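Local coordinates for protein serine-pyruvate aminotransferase (agxt) (Sulfolobus solfataricus, PDB 3ZRP) that probably catalyses the transfer of an amino group from serine to pyruvate, and perhaps from alanine to glyoxylate, with pyridoxal 5'-phosphate as cofactor, at residues S65-V70 / D90-I95; I80-N85 / V101-L106; V131-V136 / I160-V165; Y183-Q188 / L197-L202. All coordinates share one frame; numbering follows the deposited sequence. Where two conformers were deposited one is given.

Contact 1: S65-V70 / D90-I95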
loop_
_atom_site.group_PDB
_atom_site.type_symbol
_atom_site.label_atom_id
_atom_site.label_comp_id
_atom_site.label_asym_id
_atom_site.label_seq_id
_atom_site.Cartn_x
_atom_site.Cartn_y
_atom_site.Cartn_z
ATOM N N SER A 65 7.604 -3.062 3.056
ATOM C CA SER A 65 7.263 -1.906 3.860
ATOM C C SER A 65 7.261 -2.374 5.326
ATOM O O SER A 65 7.784 -1.646 6.158
ATOM C CB SER A 65 5.925 -1.273 3.515
ATOM O OG SER A 65 4.821 -2.143 3.638
ATOM N N ALA A 66 6.836 -3.606 5.549
ATOM C CA ALA A 66 6.897 -4.160 6.927
ATOM C C ALA A 66 8.359 -4.218 7.385
ATOM O O ALA A 66 8.696 -3.759 8.473
ATOM C CB ALA A 66 6.245 -5.524 7.017
ATOM N N MET A 67 9.234 -4.758 6.555
ATOM C CA MET A 67 10.666 -4.818 6.912
ATOM C C MET A 67 11.223 -3.426 7.240
ATOM O O MET A 67 11.850 -3.232 8.286
ATOM C CB MET A 67 11.488 -5.465 5.783
ATOM C CG MET A 67 11.229 -6.971 5.549
ATOM S SD MET A 67 11.876 -7.509 3.936
ATOM C CE MET A 67 13.651 -7.704 4.287
ATOM N N GLU A 68 10.990 -2.446 6.359
ATOM C CA GLU A 68 11.505 -1.099 6.579
ATOM C C GLU A 68 10.929 -0.426 7.843
ATOM O O GLU A 68 11.639 0.327 8.543
ATOM C CB GLU A 68 11.284 -0.238 5.320
ATOM C CG GLU A 68 11.853 1.185 5.437
ATOM C CD GLU A 68 12.023 1.873 4.050
ATOM O OE1 GLU A 68 11.584 1.317 3.010
ATOM O OE2 GLU A 68 12.570 2.978 4.042
ATOM N N SER A 69 9.663 -0.716 8.145
ATOM C CA SER A 69 9.019 -0.204 9.354
ATOM C C SER A 69 9.758 -0.596 10.663
ATOM O O SER A 69 9.539 0.020 11.696
ATOM C CB SER A 69 7.540 -0.575 9.404
ATOM O OG SER A 69 7.316 -1.889 9.929
ATOM N N VAL A 70 10.616 -1.617 10.608
ATOM C CA VAL A 70 11.463 -2.013 11.761
ATOM C C VAL A 70 12.430 -0.883 12.161
ATOM O O VAL A 70 12.838 -0.779 13.316
ATOM C CB VAL A 70 12.176 -3.368 11.502
ATOM C CG1 VAL A 70 13.209 -3.671 12.591
ATOM C CG2 VAL A 70 11.141 -4.517 11.361
ATOM N N ASP A 90 19.358 -10.227 1.882
ATOM C CA ASP A 90 20.099 -9.078 1.410
ATOM C C ASP A 90 19.248 -7.807 1.395
ATOM O O ASP A 90 19.780 -6.704 1.513
ATOM C CB ASP A 90 20.676 -9.358 0.016
ATOM C CG ASP A 90 21.819 -10.391 0.054
ATOM O OD1 ASP A 90 22.346 -10.744 1.133
ATOM O OD2 ASP A 90 22.176 -10.880 -1.004
ATOM N N ARG A 91 17.937 -7.959 1.230
ATOM C CA ARG A 91 17.048 -6.793 1.252
ATOM C C ARG A 91 17.102 -6.037 2.591
ATOM O O ARG A 91 16.979 -4.813 2.610
ATOM C CB ARG A 91 15.609 -7.159 0.828
ATOM C CG ARG A 91 14.577 -6.036 0.934
ATOM C CD ARG A 91 13.340 -6.341 0.078
ATOM N NE ARG A 91 13.767 -6.301 -1.329
ATOM C CZ ARG A 91 12.968 -6.187 -2.382
ATOM N NH1 ARG A 91 11.652 -6.075 -2.237
ATOM N NH2 ARG A 91 13.502 -6.146 -3.594
ATOM N N TRP A 92 17.264 -6.741 3.710
ATOM C CA TRP A 92 17.468 -6.051 4.968
ATOM C C TRP A 92 18.646 -5.049 4.858
ATOM O O TRP A 92 18.526 -3.892 5.274
ATOM C CB TRP A 92 17.793 -7.038 6.099
ATOM C CG TRP A 92 16.676 -7.847 6.685
ATOM C CD1 TRP A 92 16.589 -9.206 6.684
ATOM C CD2 TRP A 92 15.535 -7.369 7.414
ATOM N NE1 TRP A 92 15.456 -9.607 7.348
ATOM C CE2 TRP A 92 14.785 -8.494 7.795
ATOM C CE3 TRP A 92 15.060 -6.089 7.751
ATOM C CZ2 TRP A 92 13.603 -8.395 8.543
ATOM C CZ3 TRP A 92 13.872 -5.977 8.480
ATOM C CH2 TRP A 92 13.148 -7.128 8.862
ATOM N N GLU A 93 19.769 -5.501 4.304
ATOM C CA GLU A 93 20.945 -4.643 4.086
ATOM C C GLU A 93 20.646 -3.455 3.142
ATOM O O GLU A 93 21.055 -2.316 3.427
ATOM C CB GLU A 93 22.146 -5.459 3.550
ATOM C CG GLU A 93 23.421 -4.649 3.443
ATOM C CD GLU A 93 24.599 -5.389 2.862
ATOM O OE1 GLU A 93 24.423 -6.235 1.955
ATOM O OE2 GLU A 93 25.725 -5.095 3.320
ATOM N N GLN A 94 19.934 -3.721 2.048
ATOM C CA GLN A 94 19.548 -2.651 1.092
ATOM C C GLN A 94 18.682 -1.571 1.761
ATOM O O GLN A 94 18.920 -0.362 1.552
ATOM C CB GLN A 94 18.889 -3.222 -0.171
ATOM C CG GLN A 94 19.858 -4.091 -0.996
ATOM C CD GLN A 94 21.089 -3.316 -1.408
ATOM O OE1 GLN A 94 22.215 -3.595 -0.953
ATOM N NE2 GLN A 94 20.881 -2.292 -2.240
ATOM N N ILE A 95 17.718 -2.005 2.578
ATOM C CA ILE A 95 16.885 -1.095 3.377
ATOM C C ILE A 95 17.746 -0.286 4.366
ATOM O O ILE A 95 17.700 0.963 4.362
ATOM C CB ILE A 95 15.770 -1.855 4.148
ATOM C CG1 ILE A 95 14.754 -2.489 3.185
ATOM C CG2 ILE A 95 15.066 -0.940 5.176
ATOM C CD1 ILE A 95 13.803 -3.517 3.871
#
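M67 and W92 carry most of this helix-to-helix contact, with I95 filling in behind them. The methionine chain runs over one face of the indole: CB starts near the outer rim, 3.6 Å from W92 CZ3, and the bend at chi3 (80°) folds the methyl back over the ring. M67 CE therefore sits 3.7 Å from the centroid of the five-membered ring, 12° off its normal, in a CH-pi contact, while SD stands higher above the six-membered ring, 4.9 Å from its centroid, as a Met-aromatic contact. V70 approaches at the indole edge instead, near its plane, through CG2. I95 CD1 also reaches M67 CB, at 3.6 Å, and the second branch of the isoleucine, CG2, lies 3.8 Å from E68 CA. Helices 63-69 and 87-96 belong to the large domain of a fold-type I aminotransferase, where their segments cross at -58° and pack on the central sheet; M67 also touches the cofactor. M67 covers one face of the indole and A132 and V161 of the sheet the other, while L184 and D163 come in at its rim. With an alanine here the M67 methyl would probably lose the surface it rests on, and a gap would open between both helices and the sheet. R91 contributes aliphatic CG to the methyl of M67, its guanidinium turning to T64 and to F241 of the second subunit. The carboxylate of E68 is bonded to Y99 and to backbone amides of Y219 and Y220 of the second subunit.

Contact 2: I80-N85 / V101-L106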
loop_
_atom_site.group_PDB
_atom_site.type_symbol
_atom_site.label_atom_id
_atom_site.label_comp_id
_atom_site.label_asym_id
_atom_site.label_seq_id
_atom_site.Cartn_x
_atom_site.Cartn_y
_atom_site.Cartn_z
ATOM N N ILE A 80 23.455 -3.489 13.855
ATOM C CA ILE A 80 22.547 -4.487 13.298
ATOM C C ILE A 80 23.375 -5.625 12.701
ATOM O O ILE A 80 24.327 -5.399 11.927
ATOM C CB ILE A 80 21.650 -3.873 12.161
ATOM C CG1 ILE A 80 20.781 -2.729 12.703
ATOM C CG2 ILE A 80 20.812 -4.983 11.448
ATOM C CD1 ILE A 80 20.114 -1.895 11.587
ATOM N N LEU A 81 22.964 -6.838 13.027
ATOM C CA LEU A 81 23.463 -8.063 12.374
ATOM C C LEU A 81 22.356 -8.712 11.523
ATOM O O LEU A 81 21.298 -9.084 12.037
ATOM C CB LEU A 81 23.953 -9.068 13.425
ATOM C CG LEU A 81 24.512 -10.369 12.815
ATOM C CD1 LEU A 81 25.835 -10.141 12.098
ATOM C CD2 LEU A 81 24.623 -11.449 13.897
ATOM N N VAL A 82 22.607 -8.797 10.226
ATOM C CA VAL A 82 21.707 -9.476 9.280
ATOM C C VAL A 82 22.242 -10.864 8.940
ATOM O O VAL A 82 23.382 -11.022 8.494
ATOM C CB VAL A 82 21.583 -8.678 7.973
ATOM C CG1 VAL A 82 20.683 -9.444 6.952
ATOM C CG2 VAL A 82 21.022 -7.299 8.268
ATOM N N VAL A 83 21.395 -11.864 9.133
ATOM C CA VAL A 83 21.715 -13.252 8.770
ATOM C C VAL A 83 21.020 -13.549 7.441
ATOM O O VAL A 83 19.828 -13.855 7.428
ATOM C CB VAL A 83 21.220 -14.204 9.871
ATOM C CG1 VAL A 83 21.587 -15.646 9.513
ATOM C CG2 VAL A 83 21.887 -13.821 11.268
ATOM N N SER A 84 21.757 -13.411 6.339
ATOM C CA SER A 84 21.216 -13.494 4.990
ATOM C C SER A 84 21.589 -14.759 4.202
ATOM O O SER A 84 22.765 -14.994 3.870
ATOM C CB SER A 84 21.682 -12.302 4.180
ATOM O OG SER A 84 21.282 -12.464 2.833
ATOM N N ASN A 85 20.557 -15.534 3.876
ATOM C CA ASN A 85 20.700 -16.721 3.040
ATOM C C ASN A 85 20.465 -16.485 1.560
ATOM O O ASN A 85 20.511 -17.427 0.775
ATOM C CB ASN A 85 19.778 -17.827 3.530
ATOM C CG ASN A 85 20.051 -18.195 4.940
ATOM O OD1 ASN A 85 21.217 -18.209 5.363
ATOM N ND2 ASN A 85 19.006 -18.471 5.705
ATOM N N VAL A 101 22.634 3.708 10.367
ATOM C CA VAL A 101 22.854 2.543 11.213
ATOM C C VAL A 101 24.093 1.782 10.743
ATOM O O VAL A 101 24.558 1.986 9.630
ATOM C CB VAL A 101 21.625 1.591 11.290
ATOM C CG1 VAL A 101 20.509 2.214 12.095
ATOM C CG2 VAL A 101 21.157 1.152 9.884
ATOM N N ASN A 102 24.636 0.930 11.610
ATOM C CA ASN A 102 25.786 0.116 11.264
ATOM C C ASN A 102 25.338 -1.310 10.999
ATOM O O ASN A 102 24.699 -1.939 11.849
ATOM C CB ASN A 102 26.818 0.144 12.390
ATOM C CG ASN A 102 27.411 1.531 12.592
ATOM O OD1 ASN A 102 27.991 2.119 11.673
ATOM N ND2 ASN A 102 27.270 2.061 13.799
ATOM N N VAL A 103 25.698 -1.831 9.838
ATOM C CA VAL A 103 25.240 -3.166 9.449
ATOM C C VAL A 103 26.374 -4.153 9.176
ATOM O O VAL A 103 27.299 -3.862 8.411
ATOM C CB VAL A 103 24.345 -3.088 8.194
ATOM C CG1 VAL A 103 23.872 -4.492 7.780
ATOM C CG2 VAL A 103 23.161 -2.174 8.466
ATOM N N LYS A 104 26.277 -5.330 9.780
ATOM C CA LYS A 104 27.123 -6.453 9.404
ATOM C C LYS A 104 26.232 -7.591 8.900
ATOM O O LYS A 104 25.200 -7.872 9.510
ATOM C CB LYS A 104 27.961 -6.935 10.594
ATOM C CG LYS A 104 28.883 -8.115 10.243
ATOM C CD LYS A 104 30.057 -8.234 11.194
ATOM C CE LYS A 104 30.826 -9.534 10.964
ATOM N NZ LYS A 104 31.580 -9.460 9.678
ATOM N N VAL A 105 26.641 -8.233 7.808
ATOM C CA VAL A 105 25.887 -9.355 7.231
ATOM C C VAL A 105 26.685 -10.673 7.280
ATOM O O VAL A 105 27.838 -10.711 6.879
ATOM C CB VAL A 105 25.448 -9.075 5.755
ATOM C CG1 VAL A 105 24.457 -10.137 5.285
ATOM C CG2 VAL A 105 24.825 -7.675 5.600
ATOM N N LEU A 106 26.077 -11.731 7.825
ATOM C CA LEU A 106 26.611 -13.100 7.699
ATOM C C LEU A 106 25.922 -13.802 6.518
ATOM O O LEU A 106 24.688 -13.770 6.414
ATOM C CB LEU A 106 26.344 -13.910 8.976
ATOM C CG LEU A 106 26.967 -13.429 10.295
ATOM C CD1 LEU A 106 26.469 -14.291 11.465
ATOM C CD2 LEU A 106 28.501 -13.453 10.182
HETATM O O HOH W 1 26.487 -3.637 12.777
#
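I80 and V101 meet at one end of the contact, I80 CD1 resting 3.6 Å from V101 CG2. From there, on the face carrying I80 and V82, the bumps of one strand fit between those of the other. V82 fills the hollow between V103 and V105: its CG2 branch leans back to V103 CG1 at 4.0 Å, while its CB lies beside V105 CG2. V105 in turn pushes CG1 forward to S84 CB, 3.7 Å away, so the valine is lodged between V82 and S84. F96 and E93 of helix 87-96 cover this face, as expected for a beta-alpha-beta unit in which that helix connects the parallel strands 79-83 and 102-106. Backbone bonds rise in the regular parallel ladder, from I80 N to N102 O (2.8 Å) through to S84 N and L106 O (3.0 Å). At the V101 end a water donates to I80 O and, weakly, to N102 O. On the reverse face L81 and L106 interlock. L81 CG stands opposite the backbone N (chi1 -179°) and chi2 of 70° swings CD1 across to the partner strand, into the hollow between the aliphatic start of K104 and L106 CG, with L81 CD1 3.9 Å from L106 CG. An alanine here would probably leave that hollow unfilled, with L106 and the stem of K104 short of an apolar neighbour. Helix 116-125 packs on L81 through V123. The outer strand, 102-106, is the last of the sheet within this chain, and K104 sends its amine away from L81.

Contact 3: V131-V136 / I160-V165. With PLP (pyridoxal-5'-phosphate), chain C.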
loop_
_atom_site.group_PDB
_atom_site.type_symbol
_atom_site.label_atom_id
_atom_site.label_comp_id
_atom_site.label_asym_id
_atom_site.label_seq_id
_atom_site.Cartn_x
_atom_site.Cartn_y
_atom_site.Cartn_z
ATOM N N VAL A 131 19.118 -8.193 15.566
ATOM C CA VAL A 131 19.447 -9.278 14.660
ATOM C C VAL A 131 18.243 -9.555 13.743
ATOM O O VAL A 131 17.126 -9.728 14.217
ATOM C CB VAL A 131 19.849 -10.580 15.430
ATOM C CG1 VAL A 131 20.190 -11.689 14.427
ATOM C CG2 VAL A 131 21.037 -10.284 16.361
ATOM N N ALA A 132 18.502 -9.589 12.438
ATOM C CA ALA A 132 17.484 -9.860 11.429
ATOM C C ALA A 132 17.683 -11.237 10.819
ATOM O O ALA A 132 18.773 -11.553 10.286
ATOM C CB ALA A 132 17.508 -8.771 10.299
ATOM N N LEU A 133 16.613 -12.036 10.855
ATOM C CA LEU A 133 16.605 -13.384 10.277
ATOM C C LEU A 133 15.578 -13.455 9.132
ATOM O O LEU A 133 14.629 -12.664 9.104
ATOM C CB LEU A 133 16.234 -14.396 11.355
ATOM C CG LEU A 133 16.990 -14.437 12.689
ATOM C CD1 LEU A 133 16.436 -15.603 13.507
ATOM C CD2 LEU A 133 18.481 -14.627 12.463
ATOM N N THR A 134 15.766 -14.399 8.203
ATOM C CA THR A 134 14.738 -14.739 7.206
ATOM C C THR A 134 14.260 -16.148 7.471
ATOM O O THR A 134 15.074 -17.101 7.375
ATOM C CB THR A 134 15.321 -14.696 5.781
ATOM O OG1 THR A 134 16.057 -13.482 5.613
ATOM C CG2 THR A 134 14.208 -14.798 4.704
ATOM N N HIS A 135 12.958 -16.319 7.744
ATOM C CA HIS A 135 12.452 -17.677 8.037
ATOM C C HIS A 135 12.569 -18.598 6.810
ATOM O O HIS A 135 13.186 -19.672 6.869
ATOM C CB HIS A 135 11.047 -17.647 8.606
ATOM C CG HIS A 135 10.652 -18.911 9.301
ATOM N ND1 HIS A 135 9.476 -19.028 10.010
ATOM C CD2 HIS A 135 11.312 -20.092 9.457
ATOM C CE1 HIS A 135 9.413 -20.236 10.550
ATOM N NE2 HIS A 135 10.512 -20.902 10.224
ATOM N N VAL A 136 12.009 -18.163 5.678
ATOM C CA VAL A 136 12.208 -18.885 4.424
ATOM C C VAL A 136 12.740 -17.899 3.398
ATOM O O VAL A 136 12.094 -16.898 3.140
ATOM C CB VAL A 136 10.882 -19.509 3.931
ATOM C CG1 VAL A 136 11.016 -20.020 2.482
ATOM C CG2 VAL A 136 10.414 -20.624 4.882
ATOM N N ILE A 160 15.236 -9.107 18.222
ATOM C CA ILE A 160 15.295 -10.085 17.120
ATOM C C ILE A 160 14.057 -9.933 16.226
ATOM O O ILE A 160 12.928 -9.931 16.717
ATOM C CB ILE A 160 15.411 -11.539 17.670
ATOM C CG1 ILE A 160 16.692 -11.692 18.524
ATOM C CG2 ILE A 160 15.505 -12.575 16.542
ATOM C CD1 ILE A 160 16.688 -12.988 19.332
ATOM N N VAL A 161 14.311 -9.762 14.930
ATOM C CA VAL A 161 13.257 -9.633 13.938
ATOM C C VAL A 161 13.359 -10.784 12.939
ATOM O O VAL A 161 14.471 -11.202 12.550
ATOM C CB VAL A 161 13.252 -8.228 13.236
ATOM C CG1 VAL A 161 13.310 -7.098 14.278
ATOM C CG2 VAL A 161 14.387 -8.083 12.217
ATOM N N VAL A 162 12.205 -11.307 12.536
ATOM C CA VAL A 162 12.177 -12.421 11.571
ATOM C C VAL A 162 11.274 -12.055 10.415
ATOM O O VAL A 162 10.118 -11.703 10.621
ATOM C CB VAL A 162 11.647 -13.731 12.197
ATOM C CG1 VAL A 162 11.669 -14.876 11.180
ATOM C CG2 VAL A 162 12.453 -14.109 13.495
ATOM N N ASP A 163 11.830 -12.087 9.203
ATOM C CA ASP A 163 11.048 -11.958 7.994
ATOM C C ASP A 163 10.400 -13.316 7.699
ATOM O O ASP A 163 11.081 -14.246 7.239
ATOM C CB ASP A 163 11.982 -11.514 6.860
ATOM C CG ASP A 163 11.374 -11.677 5.454
ATOM O OD1 ASP A 163 10.183 -11.980 5.265
ATOM O OD2 ASP A 163 12.147 -11.520 4.500
ATOM N N GLY A 164 9.101 -13.425 8.016
ATOM C CA GLY A 164 8.273 -14.586 7.683
ATOM C C GLY A 164 7.315 -14.382 6.519
ATOM O O GLY A 164 6.261 -15.006 6.463
ATOM N N VAL A 165 7.702 -13.543 5.553
ATOM C CA VAL A 165 6.870 -13.310 4.386
ATOM C C VAL A 165 6.493 -14.629 3.651
ATOM O O VAL A 165 5.330 -14.800 3.258
ATOM C CB VAL A 165 7.528 -12.297 3.416
ATOM C CG1 VAL A 165 6.718 -12.146 2.123
ATOM C CG2 VAL A 165 7.637 -10.908 4.076
HETATM N N1 PLP C . 10.807 -11.333 2.072
HETATM C C2 PLP C . 10.576 -12.538 1.446
HETATM C C2A PLP C . 11.139 -13.793 2.060
HETATM C C3 PLP C . 9.809 -12.598 0.261
HETATM O O3 PLP C . 9.578 -13.684 -0.263
HETATM C C4 PLP C . 9.271 -11.430 -0.292
HETATM C C4A PLP C . 8.412 -11.535 -1.558
HETATM C C5 PLP C . 9.552 -10.213 0.365
HETATM C C6 PLP C . 10.297 -10.171 1.562
HETATM C C5A PLP C . 9.050 -8.889 -0.131
HETATM O O4P PLP C . 7.632 -8.734 -0.039
HETATM P P PLP C . 6.817 -7.686 -0.906
HETATM O O1P PLP C . 5.416 -7.932 -0.439
HETATM O O2P PLP C . 7.082 -8.138 -2.303
HETATM O O3P PLP C . 7.416 -6.376 -0.533
HETATM O O HOH W 2 14.701 -11.336 4.813
HETATM O O HOH W 3 10.266 -15.788 4.946
#
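V131 and I160 lie paired in two parallel strands whose ladder holds closely as far as D163 and gives way to water-bridged contacts near the cofactor. In the closed part V161 N bonds to V131 O (2.9 Å), L133 N to V161 O, and D163 N to L133 O. L133 lies on the same face as I160 and V162, its CD1 near both, and H135 CB closes that side against V162 CG1 at 3.8 Å. The last rung is H135 N to D163 O (2.8 Å), and only at H135 and G164 does the spacing widen. T134 and D163 project together from the same face of the sheet, with a water bonded to T134 OG1 and donating to D163 OD2 at 2.6 Å. After H135 a second water joins V136 N to D163 O, so two bonds grip that carbonyl oxygen. The waters lie among buried residues. The D163 carboxylate is pinned as an Asx turn, OD1 accepting from V165 N (2.9 Å), which leaves OD2 2.8 Å from N1 of pyridoxal phosphate, the aspartate-to-pyridine contact characteristic of fold-type I enzymes. V165, whose backbone N is held by that turn, lays CB over the face of the pyridine ring, with CG1 3.6 Å from C4 and CG2 reaching toward C6. In the sheet this pair stands between strands 79-83 and 182-186; helix 146-153 packs on V131, L133 and I160, and W92 of helix 87-96 covers A132, V161 and D163 on the other face.

Contact 4: Y183-Q188 / L197-L202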
loop_
_atom_site.group_PDB
_atom_site.type_symbol
_atom_site.label_atom_id
_atom_site.label_comp_id
_atom_site.label_asym_id
_atom_site.label_seq_id
_atom_site.Cartn_x
_atom_site.Cartn_y
_atom_site.Cartn_z
ATOM N N TYR A 183 7.881 -10.241 14.273
ATOM C CA TYR A 183 7.708 -11.318 13.303
ATOM C C TYR A 183 6.831 -10.679 12.233
ATOM O O TYR A 183 5.815 -10.071 12.567
ATOM C CB TYR A 183 7.025 -12.554 13.956
ATOM C CG TYR A 183 7.640 -13.858 13.510
ATOM C CD1 TYR A 183 7.592 -14.244 12.164
ATOM C CD2 TYR A 183 8.309 -14.695 14.423
ATOM C CE1 TYR A 183 8.178 -15.430 11.726
ATOM C CE2 TYR A 183 8.889 -15.902 14.005
ATOM C CZ TYR A 183 8.834 -16.253 12.642
ATOM O OH TYR A 183 9.412 -17.411 12.177
ATOM N N LEU A 184 7.236 -10.727 10.971
ATOM C CA LEU A 184 6.476 -9.997 9.976
ATOM C C LEU A 184 6.172 -10.888 8.767
ATOM O O LEU A 184 6.857 -11.907 8.526
ATOM C CB LEU A 184 7.197 -8.690 9.569
ATOM C CG LEU A 184 8.563 -8.852 8.890
ATOM C CD1 LEU A 184 8.408 -9.099 7.375
ATOM C CD2 LEU A 184 9.480 -7.638 9.144
ATOM N N THR A 185 5.113 -10.524 8.050
ATOM C CA THR A 185 4.730 -11.228 6.844
ATOM C C THR A 185 4.011 -10.261 5.869
ATOM O O THR A 185 4.029 -9.023 6.067
ATOM C CB THR A 185 3.930 -12.545 7.169
ATOM O OG1 THR A 185 3.801 -13.319 5.984
ATOM C CG2 THR A 185 2.532 -12.271 7.736
ATOM N N ALA A 186 3.439 -10.810 4.807
ATOM C CA ALA A 186 2.670 -10.022 3.831
ATOM C C ALA A 186 1.328 -10.695 3.610
ATOM O O ALA A 186 1.155 -11.852 3.985
ATOM C CB ALA A 186 3.443 -9.922 2.494
ATOM N N SER A 187 0.382 -9.993 2.980
ATOM C CA SER A 187 -0.939 -10.569 2.775
ATOM C C SER A 187 -1.021 -11.652 1.686
ATOM O O SER A 187 -1.869 -12.546 1.740
ATOM C CB SER A 187 -1.989 -9.469 2.576
ATOM O OG SER A 187 -1.636 -8.558 1.552
ATOM N N GLN A 188 -0.132 -11.575 0.704
ATOM C CA GLN A 188 -0.316 -12.313 -0.548
ATOM C C GLN A 188 0.446 -13.621 -0.679
ATOM O O GLN A 188 0.415 -14.235 -1.764
ATOM C CB GLN A 188 0.020 -11.410 -1.766
ATOM C CG GLN A 188 1.537 -11.182 -2.084
ATOM C CD GLN A 188 2.271 -10.220 -1.108
ATOM O OE1 GLN A 188 1.670 -9.639 -0.190
ATOM N NE2 GLN A 188 3.588 -10.111 -1.276
ATOM N N LEU A 197 -0.735 -5.346 1.753
ATOM C CA LEU A 197 -0.567 -5.207 3.206
ATOM C C LEU A 197 0.712 -5.861 3.706
ATOM O O LEU A 197 1.024 -6.996 3.312
ATOM C CB LEU A 197 -1.762 -5.834 3.947
ATOM C CG LEU A 197 -3.145 -5.275 3.621
ATOM C CD1 LEU A 197 -4.233 -6.171 4.287
ATOM C CD2 LEU A 197 -3.260 -3.828 4.068
ATOM N N GLY A 198 1.438 -5.152 4.567
ATOM C CA GLY A 198 2.507 -5.744 5.364
ATOM C C GLY A 198 1.900 -6.020 6.736
ATOM O O GLY A 198 0.976 -5.310 7.123
ATOM N N LEU A 199 2.351 -7.079 7.413
ATOM C CA LEU A 199 1.782 -7.474 8.712
ATOM C C LEU A 199 2.876 -7.704 9.738
ATOM O O LEU A 199 3.868 -8.353 9.455
ATOM C CB LEU A 199 0.940 -8.748 8.578
ATOM C CG LEU A 199 -0.407 -8.693 7.861
ATOM C CD1 LEU A 199 -0.185 -8.659 6.399
ATOM C CD2 LEU A 199 -1.239 -9.916 8.232
ATOM N N LEU A 200 2.700 -7.184 10.958
ATOM C CA LEU A 200 3.770 -7.266 11.959
ATOM C C LEU A 200 3.193 -7.669 13.297
ATOM O O LEU A 200 2.089 -7.300 13.592
ATOM C CB LEU A 200 4.505 -5.908 12.098
ATOM C CG LEU A 200 5.179 -5.382 10.799
ATOM C CD1 LEU A 200 4.293 -4.283 10.114
ATOM C CD2 LEU A 200 6.561 -4.863 11.048
ATOM N N LEU A 201 3.955 -8.436 14.057
ATOM C CA LEU A 201 3.603 -8.777 15.467
ATOM C C LEU A 201 4.778 -8.385 16.348
ATOM O O LEU A 201 5.894 -8.846 16.144
ATOM C CB LEU A 201 3.297 -10.262 15.590
ATOM C CG LEU A 201 2.816 -10.678 17.005
ATOM C CD1 LEU A 201 1.367 -10.239 17.192
ATOM C CD2 LEU A 201 2.956 -12.163 17.197
ATOM N N LEU A 202 4.502 -7.547 17.345
ATOM C CA LEU A 202 5.533 -6.941 18.161
ATOM C C LEU A 202 5.455 -7.454 19.601
ATOM O O LEU A 202 4.366 -7.584 20.169
ATOM C CB LEU A 202 5.408 -5.421 18.164
ATOM C CG LEU A 202 6.237 -4.626 17.128
ATOM C CD1 LEU A 202 5.823 -5.000 15.749
ATOM C CD2 LEU A 202 6.079 -3.139 17.329
#
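L197 meets S187 at the loop end of the two strands. S187 N donates to L197 O at 3.1 Å, while S187 OG, set between its own backbone N and carbonyl carbon (chi1 53°), takes a weak bond from L197 N and also bonds to A194. G198 follows in a non-hydrogen-bonded pair with A186, its CA near T185 O. L199 then exchanges two bonds with T185: L199 O receives T185 N at 2.9 Å, whereas L199 N comes to T185 O from above the carbonyl plane, 43° out of it. Their side chains lie alongside each other, T185 CG2 4.0 Å from L199 CB, with T185 OG1 bonded to G164. L200 faces L184 with its CG 4.1 Å from L184 CB. L184 CB is also 3.3 Å from L199 O. L201 completes the run by a second hydrogen-bonded pair, with Y183 N donating to L201 O and L201 N to Y183 O (2.9 Å). All this makes a beta hairpin that supplies the antiparallel strand 197-202 to an otherwise largely parallel aminotransferase sheet and sets Q188, whose NE2 bonds the cofactor phosphate, just beyond the end of strand 182-186.

From the N terminus, contact 1 closes the first loop by bringing helix 63-69 to helix 87-96. Contact 2 opens inside that loop and closes beyond it, so the two cross: strand 79-83 comes between the two helices in sequence, and S84 OG is linked to D90 OD1. Contacts 3 and 4 follow in series, each closing its own loop. One sheet joins contacts 2, 3 and 4: L81 and V83 bond to A132, and G164 bonds to L184 and T185. Contact 1 lies on this sheet through W92, V70 and S69, which touch V161, L184 and L200. Contacts 2 and 4 do not touch, their nearest atoms being about 12 Å apart.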